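Local coordinates for protein telomerase reverse transcriptase (PDB 6ZD1) that probably extends chromosome ends as a reverse transcriptase, adding telomeric DNA repeats copied from a template within the RNA component of telomerase, at residues N104-V107 and I108-R111; F506-N510 and K511-K515; F579-F582 and K583-F586. All coordinates share one frame; numbering follows the deposited sequence.

Overall arrangement
All three contacts are local, each made within one unbroken run of chain, so they follow in series and neither nest nor cross. Nearest the N terminus, contact 1 is a turn-to-turn contact inside helix 104-117, within the telomerase RNA-binding domain. Contact 2, within the reverse transcriptase domain, closes the tight turn from strand 503-508 into helix 511-520; its centre is about 61 Å from that of contact 1, on the opposite side of the chain's centre. Further on, contact 3 folds the loop after strand 565-567 onto the start of helix 582-596. Contacts 1 and 3 do not touch; their centres are about 18 Å apart, with nearest atoms about 9 Å apart.

Contact 1 (N104-V107 and I108-R111); sequences NKKV and IQDR
K105 and K106 approach the amide of Q109 from different directions, one with its aliphatic chain and the other with its ammonium group. K105 is extended throughout, with CG anti to the backbone N (chi1 177°), and its chain slants across that of Q109, bringing CE 3.3 Å from Q109 NE2. K106 instead folds over at chi2 and chi3 and lies alongside Q109, both pointing the same way; K106 NZ donates to Q109 OE1 at 3.2 Å, tilted 22° from the amide plane. One turn after V107, R111 bends at chi2 and chi3, curling its guanidinium back so that NH1 comes 4.0 Å from V107 CG1. Beneath these side chains run four successive i to i+4 backbone bonds, from I108 N to N104 O (2.9 Å) through R111 N to V107 O (3.1 Å), as in a regular alpha helix. The segment belongs to helix 104-117, at the surface of the chain, within the telomerase RNA-binding domain. R111 NH2 forms a salt bridge with D114 further along the helix, and K105 makes a cation-pi contact with W99 in the preceding loop. I108 and R111 both touch F168 of helix 158-179, which packs against this helix.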
ATOM      1  N   ASN A 104     -15.542  -7.253 -31.578  1.00 97.34           N
ATOM      2  CA  ASN A 104     -15.352  -7.672 -30.193  1.00 90.10           C
ATOM      3  C   ASN A 104     -13.874  -7.752 -29.845  1.00 80.36           C
ATOM      4  O   ASN A 104     -13.499  -7.563 -28.683  1.00 73.56           O
ATOM      5  CB  ASN A 104     -16.029  -9.022 -29.947  1.00 76.49           C
ATOM      6  CG  ASN A 104     -17.536  -8.910 -29.843  1.00 87.45           C
ATOM      7  OD1 ASN A 104     -18.065  -7.914 -29.347  1.00 95.46           O
ATOM      8  ND2 ASN A 104     -18.239  -9.935 -30.309  1.00100.01           N
ATOM      9  N   LYS A 105     -13.023  -8.035 -30.836  1.00 79.91           N
ATOM     10  CA  LYS A 105     -11.581  -8.014 -30.610  1.00 84.87           C
ATOM     11  C   LYS A 105     -11.115  -6.627 -30.188  1.00 92.14           C
ATOM     12  O   LYS A 105     -10.278  -6.490 -29.288  1.00 87.85           O
ATOM     13  CB  LYS A 105     -10.849  -8.469 -31.874  1.00 84.78           C
ATOM     14  CG  LYS A 105      -9.330  -8.429 -31.778  1.00 83.37           C
ATOM     15  CD  LYS A 105      -8.682  -8.916 -33.071  1.00 86.32           C
ATOM     16  CE  LYS A 105      -7.163  -8.962 -32.955  1.00 82.73           C
ATOM     17  NZ  LYS A 105      -6.509  -9.431 -34.211  1.00 87.78           N
ATOM     18  N   LYS A 106     -11.657  -5.583 -30.822  1.00 88.15           N
ATOM     19  CA  LYS A 106     -11.303  -4.220 -30.441  1.00 80.12           C
ATOM     20  C   LYS A 106     -11.683  -3.940 -28.993  1.00 88.79           C
ATOM     21  O   LYS A 106     -10.927  -3.293 -28.258  1.00 86.87           O
ATOM     22  CB  LYS A 106     -11.979  -3.219 -31.379  1.00 82.64           C
ATOM     23  CG  LYS A 106     -11.536  -3.320 -32.832  1.00 97.10           C
ATOM     24  CD  LYS A 106     -10.039  -3.074 -32.979  1.00115.82           C
ATOM     25  CE  LYS A 106      -9.317  -4.307 -33.518  1.00112.82           C
ATOM     26  NZ  LYS A 106      -7.843  -4.106 -33.627  1.00100.53           N
ATOM     27  N   VAL A 107     -12.852  -4.420 -28.567  1.00 86.35           N
ATOM     28  CA  VAL A 107     -13.302  -4.183 -27.199  1.00 69.47           C
ATOM     29  C   VAL A 107     -12.428  -4.945 -26.210  1.00 83.85           C
ATOM     30  O   VAL A 107     -11.997  -4.396 -25.187  1.00 89.59           O
ATOM     31  CB  VAL A 107     -14.785  -4.566 -27.048  1.00 81.04           C
ATOM     32  CG1 VAL A 107     -15.263  -4.268 -25.634  1.00 75.75           C
ATOM     33  CG2 VAL A 107     -15.630  -3.825 -28.074  1.00 74.49           C
ATOM     34  N   ILE A 108     -12.162  -6.222 -26.491  1.00 76.65           N
ATOM     35  CA  ILE A 108     -11.377  -7.034 -25.564  1.00 65.94           C
ATOM     36  C   ILE A 108      -9.950  -6.509 -25.465  1.00 65.68           C
ATOM     37  O   ILE A 108      -9.349  -6.508 -24.383  1.00 70.41           O
ATOM     38  CB  ILE A 108     -11.413  -8.513 -25.985  1.00 72.32           C
ATOM     39  CG1 ILE A 108     -12.852  -9.026 -25.983  1.00 68.95           C
ATOM     40  CG2 ILE A 108     -10.559  -9.356 -25.050  1.00 71.90           C
ATOM     41  CD1 ILE A 108     -12.996 -10.429 -26.521  1.00 77.77           C
ATOM     42  N   GLN A 109      -9.385  -6.048 -26.582  1.00 69.52           N
ATOM     43  CA  GLN A 109      -8.029  -5.509 -26.546  1.00 68.06           C
ATOM     44  C   GLN A 109      -7.959  -4.247 -25.695  1.00 71.60           C
ATOM     45  O   GLN A 109      -6.985  -4.040 -24.960  1.00 72.54           O
ATOM     46  CB  GLN A 109      -7.531  -5.229 -27.964  1.00 69.61           C
ATOM     47  CG  GLN A 109      -7.119  -6.476 -28.728  1.00 78.74           C
ATOM     48  CD  GLN A 109      -6.618  -6.167 -30.124  1.00 76.91           C
ATOM     49  OE1 GLN A 109      -7.012  -5.172 -30.734  1.00 83.33           O
ATOM     50  NE2 GLN A 109      -5.739  -7.019 -30.638  1.00 93.69           N
ATOM     51  N   ASP A 110      -8.992  -3.404 -25.760  1.00 68.30           N
ATOM     52  CA  ASP A 110      -9.026  -2.220 -24.910  1.00 59.85           C
ATOM     53  C   ASP A 110      -9.103  -2.607 -23.440  1.00 69.21           C
ATOM     54  O   ASP A 110      -8.479  -1.965 -22.587  1.00 74.67           O
ATOM     55  CB  ASP A 110     -10.209  -1.328 -25.288  1.00 76.93           C
ATOM     56  CG  ASP A 110      -9.972  -0.552 -26.570  1.00 79.12           C
ATOM     57  OD1 ASP A 110      -8.836  -0.575 -27.087  1.00 86.99           O
ATOM     58  OD2 ASP A 110     -10.930   0.083 -27.059  1.00 93.86           O
ATOM     59  N   ARG A 111      -9.846  -3.671 -23.124  1.00 64.28           N
ATOM     60  CA  ARG A 111      -9.907  -4.120 -21.739  1.00 68.28           C
ATOM     61  C   ARG A 111      -8.595  -4.760 -21.316  1.00 69.21           C
ATOM     62  O   ARG A 111      -8.241  -4.717 -20.132  1.00 62.63           O
ATOM     63  CB  ARG A 111     -11.062  -5.102 -21.540  1.00 71.57           C
ATOM     64  CG  ARG A 111     -12.432  -4.594 -21.975  1.00 75.60           C
ATOM     65  CD  ARG A 111     -13.000  -3.550 -21.024  1.00 74.37           C
ATOM     66  NE  ARG A 111     -12.383  -2.240 -21.205  1.00 85.97           N
ATOM     67  CZ  ARG A 111     -12.733  -1.373 -22.149  1.00 94.16           C
ATOM     68  NH1 ARG A 111     -13.702  -1.675 -23.005  1.00 86.46           N
ATOM     69  NH2 ARG A 111     -12.114  -0.203 -22.241  1.00 84.95           N
TER

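Contact 2 (F506-N510 and K511-K515); sequences FITSN and KDTLK
N510 is held to T513 and its neighbours by hydrogen bonds at the start of helix 511-520. It occupies the N-cap: its side-chain OD1 accepts the capping bond from D512 N at 3.0 Å, the donor standing 31° out of the amide plane. With CG on the far side of CB from the main-chain nitrogen (chi1 -163°), the amide swings over the first turn of the helix. The main-chain carbonyl of N510 is gripped twice, its O accepting from L514 N at 3.1 Å and from T513 OG1 at 3.0 Å. T513 holds that hydroxyl between its own backbone N and carbonyl carbon, turned back toward N510. Just before the cap, T508 OG1 accepts from N510 N at 2.9 Å, an ST turn that bends the chain out of strand 503-508; the same hydroxyl oxygen lies 3.1 Å from T513 OG1.

The apolar contacts lie deeper, on the strand side. F506 presents the rim of its ring to the helix, with L514 CA near the ring plane 4.1 Å from F506 CE2, and F506 CD2 approaches L514 CD1. T508 CG2 rests against L514 CB at 3.9 Å. At the outer end, T513 CG2 packs against the amide of N510, crossing it at about a right angle. F506 also touches L497 on strand 495-500 and I336 on strand 334-339, while L514 leans on Y334.

Polar groups thus line the turn while F506 and L514 fill the side against the sheet. Strand 506-508 and helix segment 511-515 run roughly antiparallel, at 153°, as the chain leaves the antiparallel sheet of strands 495-500, 503-508, 334-339 and 539-541, consistent with the reverse transcriptase palm, for a helix packed on it. At this reversal the N510 side chain satisfies a main-chain N-H at the helix start, and its carbonyl accepts twice.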
ATOM      1  N   PHE A 506       8.403  23.236  12.095  1.00 56.77           N
ATOM      2  CA  PHE A 506       8.363  24.019  13.322  1.00 70.25           C
ATOM      3  C   PHE A 506       8.039  25.460  12.966  1.00 72.17           C
ATOM      4  O   PHE A 506       8.784  26.096  12.217  1.00 71.18           O
ATOM      5  CB  PHE A 506       9.692  23.936  14.074  1.00 62.05           C
ATOM      6  CG  PHE A 506       9.778  24.871  15.239  1.00 71.31           C
ATOM      7  CD1 PHE A 506       9.049  24.623  16.392  1.00 68.53           C
ATOM      8  CD2 PHE A 506      10.576  26.001  15.183  1.00 66.86           C
ATOM      9  CE1 PHE A 506       9.120  25.483  17.471  1.00 72.37           C
ATOM     10  CE2 PHE A 506      10.653  26.867  16.260  1.00 70.76           C
ATOM     11  CZ  PHE A 506       9.923  26.608  17.405  1.00 72.73           C
ATOM     12  N   ILE A 507       6.939  25.969  13.510  1.00 62.27           N
ATOM     13  CA  ILE A 507       6.471  27.324  13.252  1.00 69.34           C
ATOM     14  C   ILE A 507       6.503  28.086  14.567  1.00 75.14           C
ATOM     15  O   ILE A 507       6.073  27.566  15.602  1.00 73.52           O
ATOM     16  CB  ILE A 507       5.057  27.329  12.648  1.00 60.43           C
ATOM     17  CG1 ILE A 507       5.009  26.440  11.403  1.00 63.96           C
ATOM     18  CG2 ILE A 507       4.630  28.748  12.298  1.00 73.36           C
ATOM     19  CD1 ILE A 507       3.618  26.248  10.846  1.00 57.25           C
ATOM     20  N   THR A 508       7.030  29.306  14.529  1.00 67.51           N
ATOM     21  CA  THR A 508       7.173  30.093  15.741  1.00 77.61           C
ATOM     22  C   THR A 508       7.114  31.573  15.394  1.00 81.98           C
ATOM     23  O   THR A 508       7.435  31.980  14.275  1.00 77.55           O
ATOM     24  CB  THR A 508       8.487  29.760  16.457  1.00 73.47           C
ATOM     25  OG1 THR A 508       8.583  30.510  17.675  1.00 85.28           O
ATOM     26  CG2 THR A 508       9.674  30.089  15.563  1.00 75.86           C
ATOM     27  N   SER A 509       6.672  32.370  16.366  1.00 80.89           N
ATOM     28  CA  SER A 509       6.819  33.818  16.312  1.00 77.24           C
ATOM     29  C   SER A 509       8.075  34.292  17.022  1.00 80.41           C
ATOM     30  O   SER A 509       8.501  35.433  16.809  1.00 84.18           O
ATOM     31  CB  SER A 509       5.596  34.507  16.925  1.00 78.59           C
ATOM     32  OG  SER A 509       5.484  34.207  18.305  1.00 97.47           O
ATOM     33  N   ASN A 510       8.660  33.449  17.870  1.00 85.43           N
ATOM     34  CA  ASN A 510       9.854  33.790  18.634  1.00 83.00           C
ATOM     35  C   ASN A 510      11.085  33.430  17.809  1.00 86.24           C
ATOM     36  O   ASN A 510      11.424  32.251  17.666  1.00 80.17           O
ATOM     37  CB  ASN A 510       9.855  33.058  19.974  1.00 89.71           C
ATOM     38  CG  ASN A 510      10.825  33.660  20.969  1.00100.15           C
ATOM     39  OD1 ASN A 510      11.830  34.262  20.591  1.00 99.90           O
ATOM     40  ND2 ASN A 510      10.527  33.501  22.252  1.00108.62           N
ATOM     41  N   LYS A 511      11.752  34.449  17.261  1.00 84.92           N
ATOM     42  CA  LYS A 511      12.952  34.221  16.468  1.00 81.73           C
ATOM     43  C   LYS A 511      14.091  33.641  17.298  1.00 95.67           C
ATOM     44  O   LYS A 511      15.030  33.073  16.729  1.00 99.05           O
ATOM     45  CB  LYS A 511      13.396  35.533  15.812  1.00 87.62           C
ATOM     46  CG  LYS A 511      14.213  35.363  14.539  1.00 99.71           C
ATOM     47  CD  LYS A 511      14.582  36.711  13.929  1.00 98.90           C
ATOM     48  CE  LYS A 511      15.174  36.543  12.534  1.00106.49           C
ATOM     49  NZ  LYS A 511      16.316  35.583  12.513  1.00 98.51           N
ATOM     50  N   ASP A 512      14.015  33.749  18.628  1.00 94.71           N
ATOM     51  CA  ASP A 512      15.052  33.199  19.497  1.00 92.08           C
ATOM     52  C   ASP A 512      14.891  31.692  19.650  1.00 83.05           C
ATOM     53  O   ASP A 512      15.860  30.939  19.501  1.00 85.08           O
ATOM     54  CB  ASP A 512      15.015  33.879  20.868  1.00 98.03           C
ATOM     55  CG  ASP A 512      15.215  35.383  20.784  1.00104.35           C
ATOM     56  OD1 ASP A 512      16.031  35.838  19.953  1.00108.85           O
ATOM     57  OD2 ASP A 512      14.553  36.113  21.552  1.00108.48           O
ATOM     58  N   THR A 513      13.672  31.237  19.948  1.00 83.97           N
ATOM     59  CA  THR A 513      13.410  29.805  19.986  1.00 78.63           C
ATOM     60  C   THR A 513      13.568  29.167  18.612  1.00 83.03           C
ATOM     61  O   THR A 513      13.754  27.949  18.523  1.00 85.08           O
ATOM     62  CB  THR A 513      12.004  29.531  20.533  1.00 81.88           C
ATOM     63  OG1 THR A 513      11.023  29.982  19.591  1.00101.15           O
ATOM     64  CG2 THR A 513      11.791  30.260  21.858  1.00 79.03           C
ATOM     65  N   LEU A 514      13.513  29.963  17.541  1.00 84.73           N
ATOM     66  CA  LEU A 514      13.837  29.432  16.222  1.00 79.68           C
ATOM     67  C   LEU A 514      15.297  29.008  16.155  1.00 77.36           C
ATOM     68  O   LEU A 514      15.620  27.963  15.583  1.00 81.80           O
ATOM     69  CB  LEU A 514      13.534  30.462  15.134  1.00 78.76           C
ATOM     70  CG  LEU A 514      13.931  30.027  13.717  1.00 73.76           C
ATOM     71  CD1 LEU A 514      13.044  28.890  13.216  1.00 70.75           C
ATOM     72  CD2 LEU A 514      13.904  31.202  12.752  1.00 74.30           C
ATOM     73  N   LYS A 515      16.195  29.805  16.744  1.00 79.44           N
ATOM     74  CA  LYS A 515      17.609  29.446  16.728  1.00 83.84           C
ATOM     75  C   LYS A 515      17.905  28.280  17.661  1.00 87.03           C
ATOM     76  O   LYS A 515      18.837  27.512  17.405  1.00 88.48           O
ATOM     77  CB  LYS A 515      18.471  30.653  17.099  1.00 93.81           C
ATOM     78  CG  LYS A 515      19.012  31.427  15.903  1.00110.30           C
ATOM     79  CD  LYS A 515      20.010  30.596  15.102  1.00113.96           C
ATOM     80  CE  LYS A 515      20.609  31.401  13.955  1.00110.40           C
ATOM     81  NZ  LYS A 515      21.632  30.635  13.189  1.00103.66           N
TER

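Contact 3 (F579-F582 and K583-F586); sequences FRSF and KALF
The backbone passes from an irregular approach at F579-S581 into the first turn of helix 582-596, where L585 N bonds to S581 O at 3.3 Å and F586 N to F582 O at 2.8 Å. S581 is the N-cap: its OG, turned in over its own main chain, reaches A584 N in a weak hydrogen bond of 3.3 Å.

F579, before the helix, and F582, at its first turn, touch different sides of that turn. F579 lays one face of its ring over the helix. L585 CA sits 4.2 Å from the F579 ring centroid and 25° off the normal, a CH-pi contact, and A584 O lies over the same face. At the ring's margins, F579 CD1 presses on L585 CD1 at 3.5 Å and F579 CD2 on A584 CB at 3.8 Å. L585 meets this ring at about a right angle, its CG turned away from the main-chain nitrogen (chi1 175°) and one methyl branch thereby directed to F579.

The F582 ring lies obliquely beside that of F586, one turn later. The rings slant past each other with planes 35° apart and centroids 5.9 Å apart, and F582 CB also nears F586 CE2. Besides accepting from F586 N, the F582 carbonyl oxygen lies over one face of the F586 ring.

On the buried side of this turn lie more aromatics. F582 meets F640 edge-to-face and the ring of F631 on helix 609-637, and F586 stacks on F648 of helix 642-664. L585 touches S630 and I634 of helix 609-637, and D638, just beyond that helix, accepts from F582 N. These helices probably belong to the C-terminal, thumb-like extension, as in other telomerase reverse transcriptases. The start of helix 582-596 is thereby packed into an aromatic cluster shared with helices 609-637 and 642-664.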
ATOM      1  N   PHE A 579     -18.967  11.683 -19.774  1.00126.92           N
ATOM      2  CA  PHE A 579     -19.552  10.496 -20.388  1.00118.87           C
ATOM      3  C   PHE A 579     -21.026  10.734 -20.683  1.00122.93           C
ATOM      4  O   PHE A 579     -21.644  11.670 -20.170  1.00122.33           O
ATOM      5  CB  PHE A 579     -19.400   9.261 -19.491  1.00116.78           C
ATOM      6  CG  PHE A 579     -17.987   8.973 -19.089  1.00112.77           C
ATOM      7  CD1 PHE A 579     -17.461   9.506 -17.927  1.00108.13           C
ATOM      8  CD2 PHE A 579     -17.183   8.167 -19.874  1.00113.90           C
ATOM      9  CE1 PHE A 579     -16.158   9.243 -17.554  1.00104.67           C
ATOM     10  CE2 PHE A 579     -15.883   7.901 -19.511  1.00110.44           C
ATOM     11  CZ  PHE A 579     -15.368   8.441 -18.348  1.00105.81           C
ATOM     12  N   ARG A 580     -21.591   9.860 -21.515  1.00127.32           N
ATOM     13  CA  ARG A 580     -22.999   9.913 -21.881  1.00131.84           C
ATOM     14  C   ARG A 580     -23.853   8.933 -21.089  1.00132.40           C
ATOM     15  O   ARG A 580     -25.021   8.725 -21.434  1.00136.70           O
ATOM     16  CB  ARG A 580     -23.168   9.641 -23.378  1.00137.10           C
ATOM     17  CG  ARG A 580     -22.284  10.483 -24.280  1.00137.16           C
ATOM     18  CD  ARG A 580     -22.463  10.093 -25.743  1.00148.68           C
ATOM     19  NE  ARG A 580     -22.248   8.663 -25.954  1.00156.06           N
ATOM     20  CZ  ARG A 580     -23.209   7.794 -26.253  1.00159.18           C
ATOM     21  NH1 ARG A 580     -24.465   8.205 -26.392  1.00151.68           N
ATOM     22  NH2 ARG A 580     -22.914   6.512 -26.420  1.00162.33           N
ATOM     23  N   SER A 581     -23.303   8.322 -20.043  1.00128.41           N
ATOM     24  CA  SER A 581     -24.040   7.331 -19.273  1.00128.97           C
ATOM     25  C   SER A 581     -23.323   7.100 -17.956  1.00123.63           C
ATOM     26  O   SER A 581     -22.107   7.276 -17.861  1.00120.13           O
ATOM     27  CB  SER A 581     -24.174   6.009 -20.035  1.00132.74           C
ATOM     28  OG  SER A 581     -22.911   5.383 -20.173  1.00130.44           O
ATOM     29  N   PHE A 582     -24.088   6.692 -16.941  1.00 76.04           N
ATOM     30  CA  PHE A 582     -23.486   6.414 -15.642  1.00 67.07           C
ATOM     31  C   PHE A 582     -22.675   5.128 -15.662  1.00 67.36           C
ATOM     32  O   PHE A 582     -21.669   5.026 -14.951  1.00 78.01           O
ATOM     33  CB  PHE A 582     -24.560   6.344 -14.558  1.00 57.15           C
ATOM     34  CG  PHE A 582     -25.079   7.687 -14.131  1.00 64.40           C
ATOM     35  CD1 PHE A 582     -24.350   8.483 -13.261  1.00 48.24           C
ATOM     36  CD2 PHE A 582     -26.298   8.150 -14.596  1.00 63.50           C
ATOM     37  CE1 PHE A 582     -24.828   9.717 -12.867  1.00 66.37           C
ATOM     38  CE2 PHE A 582     -26.783   9.383 -14.205  1.00 66.20           C
ATOM     39  CZ  PHE A 582     -26.047  10.169 -13.340  1.00 64.30           C
ATOM     40  N   LYS A 583     -23.090   4.138 -16.456  1.00 69.48           N
ATOM     41  CA  LYS A 583     -22.324   2.900 -16.533  1.00 69.66           C
ATOM     42  C   LYS A 583     -20.902   3.170 -17.003  1.00 64.81           C
ATOM     43  O   LYS A 583     -19.940   2.655 -16.420  1.00 59.16           O
ATOM     44  CB  LYS A 583     -23.010   1.900 -17.460  1.00 68.10           C
ATOM     45  CG  LYS A 583     -22.470   0.485 -17.319  1.00 71.32           C
ATOM     46  CD  LYS A 583     -23.021  -0.445 -18.384  1.00 86.21           C
ATOM     47  CE  LYS A 583     -22.459  -0.118 -19.755  1.00 84.95           C
ATOM     48  NZ  LYS A 583     -22.919  -1.103 -20.771  1.00106.77           N
ATOM     49  N   ALA A 584     -20.747   3.997 -18.040  1.00 68.83           N
ATOM     50  CA  ALA A 584     -19.412   4.334 -18.521  1.00 60.59           C
ATOM     51  C   ALA A 584     -18.636   5.150 -17.500  1.00 64.69           C
ATOM     52  O   ALA A 584     -17.407   5.040 -17.424  1.00 73.30           O
ATOM     53  CB  ALA A 584     -19.505   5.100 -19.840  1.00 67.18           C
ATOM     54  N   LEU A 585     -19.335   5.945 -16.687  1.00 66.87           N
ATOM     55  CA  LEU A 585     -18.663   6.733 -15.661  1.00 65.86           C
ATOM     56  C   LEU A 585     -18.170   5.847 -14.524  1.00 64.00           C
ATOM     57  O   LEU A 585     -17.071   6.057 -13.997  1.00 65.25           O
ATOM     58  CB  LEU A 585     -19.605   7.809 -15.121  1.00 57.17           C
ATOM     59  CG  LEU A 585     -19.037   8.616 -13.949  1.00 51.85           C
ATOM     60  CD1 LEU A 585     -18.046   9.656 -14.452  1.00 61.93           C
ATOM     61  CD2 LEU A 585     -20.134   9.260 -13.123  1.00 68.02           C
ATOM     62  N   PHE A 586     -18.974   4.860 -14.126  1.00 59.82           N
ATOM     63  CA  PHE A 586     -18.590   4.022 -12.998  1.00 63.78           C
ATOM     64  C   PHE A 586     -17.462   3.067 -13.367  1.00 60.12           C
ATOM     65  O   PHE A 586     -16.584   2.802 -12.539  1.00 62.16           O
ATOM     66  CB  PHE A 586     -19.812   3.254 -12.488  1.00 66.55           C
ATOM     67  CG  PHE A 586     -20.889   4.140 -11.911  1.00 68.85           C
ATOM     68  CD1 PHE A 586     -20.573   5.373 -11.358  1.00 58.04           C
ATOM     69  CD2 PHE A 586     -22.219   3.736 -11.919  1.00 65.47           C
ATOM     70  CE1 PHE A 586     -21.560   6.189 -10.827  1.00 64.55           C
ATOM     71  CE2 PHE A 586     -23.211   4.545 -11.387  1.00 65.04           C
ATOM     72  CZ  PHE A 586     -22.880   5.774 -10.842  1.00 63.69           C
TER